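Local atomic coordinates of fatty acid synthase 1, isoform A (Drosophila melanogaster, PDB entry 6FN6), a protein that probably builds long-chain saturated fatty acids from acetyl-CoA and malonyl-CoA with NADPH, this chain being its dehydratase, enoylreductase and ketoreductase region. Residues 823-826 / 827-831; 847-850 / 851-855. One frame throughout, in Å; residues are numbered along the deposited sequence.

Contact 1 of 2, residues 823-826 / 827-831; sequences SVFL and KNTSF
Val824 and Phe825 turn their carbonyls onto the residues that follow, Lys827 N making a weak hydrogen bond to Val824 O at 3.3 Å and Asn828 N a bond of 3.2 Å to Phe825 O, after which Asn828, with left-handed backbone angles (phi 63°, psi 39°), redirects the chain toward strand 830-833. The Thr829 hydroxyl reaches back to the same turn. With OG1 set between its own backbone N and carbonyl carbon (chi1 49°), Thr829 OG1 donates to Val824 O at 2.6 Å, coming from above the carbonyl plane. Val824 O thus accepts the Thr829 hydroxyl and, weakly, the Lys827 amide, which ties the turn to the residue just before the strand.

The Phe825 ring folds back across the bend. Phe825 CZ lies 3.8 Å from Phe831 CB, which meets the ring near its plane, at the edge, while Val824 CG1 covers one face, 3.8 Å above the centre of the Phe825 ring. Asn828 points away from the turn and hydrogen-bonds through ND2 to Asn803 and to Tyr697 of the second subunit. Ser830 and Phe831 pair antiparallel with a strand of that subunit, and the Phe825 and Phe831 rings meet Phe831 and Phe825 of its chain. Such strand pairing, joining two Rossmann-type sheets, is characteristic of dimers of the medium-chain dehydrogenase/reductase family, to which the enoylreductase part belongs.

Contact 2 of 2, residues 847-850 / 851-855; sequences QNQV and VSLVA
Ser852 carries OG beside its own backbone N and anti to its carbonyl carbon (chi1 -56°), and this lays the hydroxyl back along the helix onto Asn848 O, 2.5 Å from Ser852 OG. The first torsion of Val851 (chi1 -61°) sets CG2 between its backbone N and carbonyl carbon, where it too comes close to Asn848 O. The placing of the Gln849 and Leu853 side-chain ends against each other is doubtful.

Asn848 O thus accepts twice from one residue, since Ser852 N also reaches it, at 3.2 Å. The neighbouring turns follow the regular i to i+4 pattern: Val851 N bonds to Gln847 O at 3.3 Å, Leu853 N to Gln849 O at 2.9 Å and Val854 N to Val850 O at 3.0 Å. Val851 sets its two methyl branches over the carbonyls of the preceding turn, and its CG1 meets Val850 CG2 at 4.1 Å.

Outward from the helix, Leu853 and Val854 rest on Tyr696 of helix 689-702, and Val854 also touches Trp674, whose NE1 hydrogen-bonds to Val851 O. Gln847 holds Arg671 through OE1 and the backbone carbonyl of Val839 through NE2. The chemistry implies a division of labour on one amphipathic helix: the exposed Ser852 spends its hydroxyl on the helix's own backbone, whereas apolar groups and the Gln847 amide bind the helix to the rest of the domain.

How the contacts relate
Both contacts are local and lie in the zinc-binding dehydrogenase-like, enoylreductase part of the chain, yet they serve different places in it. Contact 1 is buried and shapes the entry to the strand that is outermost in this chain's parallel sheet and pairs with the second subunit; contact 2 is partly buried, lies in the middle of helix 844-860 and touches no other chain. Their centres are 29 Å apart and their nearest atoms about 17 Å, so neither bears on the other directly. Each uses a hydroxyl donating to a main-chain carbonyl, but at 823-831 the bond closes an irregular turn beside packed aromatic rings, whereas at 847-855 it supplements regular helical bonding.

Contact 1 of 2, residues 823-826 / 827-831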
loop_
_atom_site.group_PDB
_atom_site.type_symbol
_atom_site.label_atom_id
_atom_site.label_comp_id
_atom_site.label_asym_id
_atom_site.label_seq_id
_atom_site.Cartn_x
_atom_site.Cartn_y
_atom_site.Cartn_z
ATOM N N SER A 823 -0.682 7.070 -1.535
ATOM C CA SER A 823 -0.573 8.376 -2.181
ATOM C C SER A 823 -1.330 8.368 -3.507
ATOM O O SER A 823 -1.862 9.392 -3.936
ATOM C CB SER A 823 0.892 8.757 -2.414
ATOM O OG SER A 823 1.487 7.940 -3.405
ATOM N N VAL A 824 -1.362 7.205 -4.153
ATOM C CA VAL A 824 -2.031 7.045 -5.441
ATOM C C VAL A 824 -3.492 7.474 -5.376
ATOM O O VAL A 824 -4.072 7.883 -6.384
ATOM C CB VAL A 824 -1.930 5.585 -5.930
ATOM C CG1 VAL A 824 -2.641 4.646 -4.964
ATOM C CG2 VAL A 824 -2.507 5.449 -7.338
ATOM N N PHE A 825 -4.088 7.364 -4.193
ATOM C CA PHE A 825 -5.506 7.655 -4.027
ATOM C C PHE A 825 -5.778 9.156 -3.910
ATOM O O PHE A 825 -6.930 9.587 -3.955
ATOM C CB PHE A 825 -6.053 6.903 -2.813
ATOM C CG PHE A 825 -6.020 5.406 -2.969
ATOM C CD1 PHE A 825 -6.780 4.783 -3.946
ATOM C CD2 PHE A 825 -5.227 4.622 -2.145
ATOM C CE1 PHE A 825 -6.752 3.405 -4.097
ATOM C CE2 PHE A 825 -5.195 3.243 -2.292
ATOM C CZ PHE A 825 -5.958 2.635 -3.269
ATOM N N LEU A 826 -4.721 9.950 -3.759
ATOM C CA LEU A 826 -4.860 11.404 -3.807
ATOM C C LEU A 826 -5.377 11.848 -5.172
ATOM O O LEU A 826 -5.983 12.912 -5.296
ATOM C CB LEU A 826 -3.528 12.096 -3.506
ATOM C CG LEU A 826 -3.110 12.158 -2.036
ATOM C CD1 LEU A 826 -1.650 12.569 -1.900
ATOM C CD2 LEU A 826 -4.010 13.112 -1.270
ATOM N N LYS A 827 -5.140 11.027 -6.192
ATOM C CA LYS A 827 -5.520 11.364 -7.562
ATOM C C LYS A 827 -6.980 11.016 -7.861
ATOM O O LYS A 827 -7.377 10.929 -9.023
ATOM C CB LYS A 827 -4.604 10.649 -8.559
ATOM C CG LYS A 827 -3.121 10.922 -8.356
ATOM C CD LYS A 827 -2.285 10.228 -9.421
ATOM C CE LYS A 827 -0.794 10.415 -9.180
ATOM N NZ LYS A 827 0.027 9.735 -10.221
ATOM N N ASN A 828 -7.773 10.813 -6.814
ATOM C CA ASN A 828 -9.188 10.491 -6.972
ATOM C C ASN A 828 -9.338 9.162 -7.702
ATOM O O ASN A 828 -10.228 8.998 -8.537
ATOM C CB ASN A 828 -9.913 11.592 -7.744
ATOM C CG ASN A 828 -11.410 11.589 -7.501
ATOM O OD1 ASN A 828 -11.870 11.379 -6.379
ATOM N ND2 ASN A 828 -12.181 11.791 -8.562
ATOM N N THR A 829 -8.470 8.211 -7.371
ATOM C CA THR A 829 -8.417 6.942 -8.085
ATOM C C THR A 829 -9.178 5.841 -7.360
ATOM O O THR A 829 -9.673 6.036 -6.249
ATOM C CB THR A 829 -6.959 6.487 -8.287
ATOM O OG1 THR A 829 -6.252 6.571 -7.044
ATOM C CG2 THR A 829 -6.271 7.347 -9.321
ATOM N N SER A 830 -9.278 4.687 -8.013
ATOM C CA SER A 830 -9.894 3.511 -7.418
ATOM C C SER A 830 -9.016 2.292 -7.652
ATOM O O SER A 830 -8.453 2.124 -8.733
ATOM C CB SER A 830 -11.288 3.274 -8.000
ATOM O OG SER A 830 -12.026 4.480 -8.059
ATOM N N PHE A 831 -8.898 1.447 -6.636
ATOM C CA PHE A 831 -8.220 0.168 -6.792
ATOM C C PHE A 831 -9.255 -0.948 -6.697
ATOM O O PHE A 831 -10.014 -1.014 -5.731
ATOM C CB PHE A 831 -7.131 -0.008 -5.735
ATOM C CG PHE A 831 -6.130 -1.074 -6.074
ATOM C CD1 PHE A 831 -6.437 -2.415 -5.907
ATOM C CD2 PHE A 831 -4.880 -0.734 -6.565
ATOM C CE1 PHE A 831 -5.518 -3.393 -6.223
ATOM C CE2 PHE A 831 -3.957 -1.709 -6.880
ATOM C CZ PHE A 831 -4.278 -3.039 -6.712
#

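Contact 2 of 2, residues 847-850 / 851-855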
loop_
_atom_site.group_PDB
_atom_site.type_symbol
_atom_site.label_atom_id
_atom_site.label_comp_id
_atom_site.label_asym_id
_atom_site.label_seq_id
_atom_site.Cartn_x
_atom_site.Cartn_y
_atom_site.Cartn_z
ATOM N N GLN A 847 -24.148 -12.371 -12.636
ATOM C CA GLN A 847 -23.851 -13.419 -13.607
ATOM C C GLN A 847 -24.590 -13.173 -14.918
ATOM O O GLN A 847 -24.033 -13.342 -16.001
ATOM C CB GLN A 847 -24.231 -14.794 -13.053
ATOM C CG GLN A 847 -23.416 -15.237 -11.851
ATOM C CD GLN A 847 -24.069 -16.382 -11.103
ATOM O OE1 GLN A 847 -25.138 -16.859 -11.485
ATOM N NE2 GLN A 847 -23.422 -16.838 -10.036
ATOM N N ASN A 848 -25.852 -12.773 -14.814
ATOM C CA ASN A 848 -26.680 -12.557 -15.992
ATOM C C ASN A 848 -26.232 -11.332 -16.780
ATOM O O ASN A 848 -26.383 -11.285 -18.000
ATOM C CB ASN A 848 -28.146 -12.408 -15.584
ATOM C CG ASN A 848 -28.763 -13.722 -15.150
ATOM O OD1 ASN A 848 -28.633 -14.738 -15.834
ATOM N ND2 ASN A 848 -29.429 -13.712 -14.001
ATOM N N GLN A 849 -25.688 -10.339 -16.087
ATOM C CA GLN A 849 -25.223 -9.129 -16.751
ATOM C C GLN A 849 -23.955 -9.401 -17.560
ATOM O O GLN A 849 -23.856 -9.000 -18.720
ATOM C CB GLN A 849 -24.976 -8.010 -15.738
ATOM C CG GLN A 849 -24.475 -6.717 -16.367
ATOM C CD GLN A 849 -25.455 -6.153 -17.384
ATOM O OE1 GLN A 849 -25.197 -6.164 -18.587
ATOM N NE2 GLN A 849 -26.590 -5.661 -16.902
ATOM N N VAL A 850 -22.987 -10.077 -16.948
ATOM C CA VAL A 850 -21.702 -10.310 -17.599
ATOM C C VAL A 850 -21.894 -11.142 -18.864
ATOM O O VAL A 850 -21.261 -10.879 -19.886
ATOM C CB VAL A 850 -20.689 -10.993 -16.642
ATOM C CG1 VAL A 850 -20.346 -10.074 -15.483
ATOM C CG2 VAL A 850 -21.226 -12.313 -16.124
ATOM N N VAL A 851 -22.767 -12.142 -18.800
ATOM C CA VAL A 851 -23.006 -12.998 -19.953
ATOM C C VAL A 851 -23.701 -12.183 -21.040
ATOM O O VAL A 851 -23.466 -12.391 -22.230
ATOM C CB VAL A 851 -23.828 -14.251 -19.573
ATOM C CG1 VAL A 851 -23.070 -15.089 -18.555
ATOM C CG2 VAL A 851 -25.195 -13.866 -19.034
ATOM N N SER A 852 -24.552 -11.249 -20.626
ATOM C CA SER A 852 -25.204 -10.345 -21.568
ATOM C C SER A 852 -24.152 -9.519 -22.297
ATOM O O SER A 852 -24.219 -9.343 -23.513
ATOM C CB SER A 852 -26.197 -9.428 -20.852
ATOM O OG SER A 852 -27.155 -10.180 -20.129
ATOM N N LEU A 853 -23.179 -9.016 -21.543
ATOM C CA LEU A 853 -22.094 -8.231 -22.120
ATOM C C LEU A 853 -21.332 -9.056 -23.151
ATOM O O LEU A 853 -21.064 -8.588 -24.258
ATOM C CB LEU A 853 -21.141 -7.743 -21.026
ATOM C CG LEU A 853 -21.348 -6.312 -20.520
ATOM C CD1 LEU A 853 -22.790 -6.071 -20.119
ATOM C CD2 LEU A 853 -20.417 -6.012 -19.357
ATOM N N VAL A 854 -20.985 -10.284 -22.780
ATOM C CA VAL A 854 -20.285 -11.179 -23.688
ATOM C C VAL A 854 -21.197 -11.504 -24.863
ATOM O O VAL A 854 -20.764 -11.506 -26.013
ATOM C CB VAL A 854 -19.827 -12.466 -22.967
ATOM C CG1 VAL A 854 -19.174 -13.440 -23.946
ATOM C CG2 VAL A 854 -18.870 -12.131 -21.835
ATOM N N ALA A 855 -22.467 -11.759 -24.567
ATOM C CA ALA A 855 -23.433 -12.100 -25.602
ATOM C C ALA A 855 -23.542 -10.971 -26.624
ATOM O O ALA A 855 -23.457 -11.205 -27.831
ATOM C CB ALA A 855 -24.791 -12.393 -24.983
#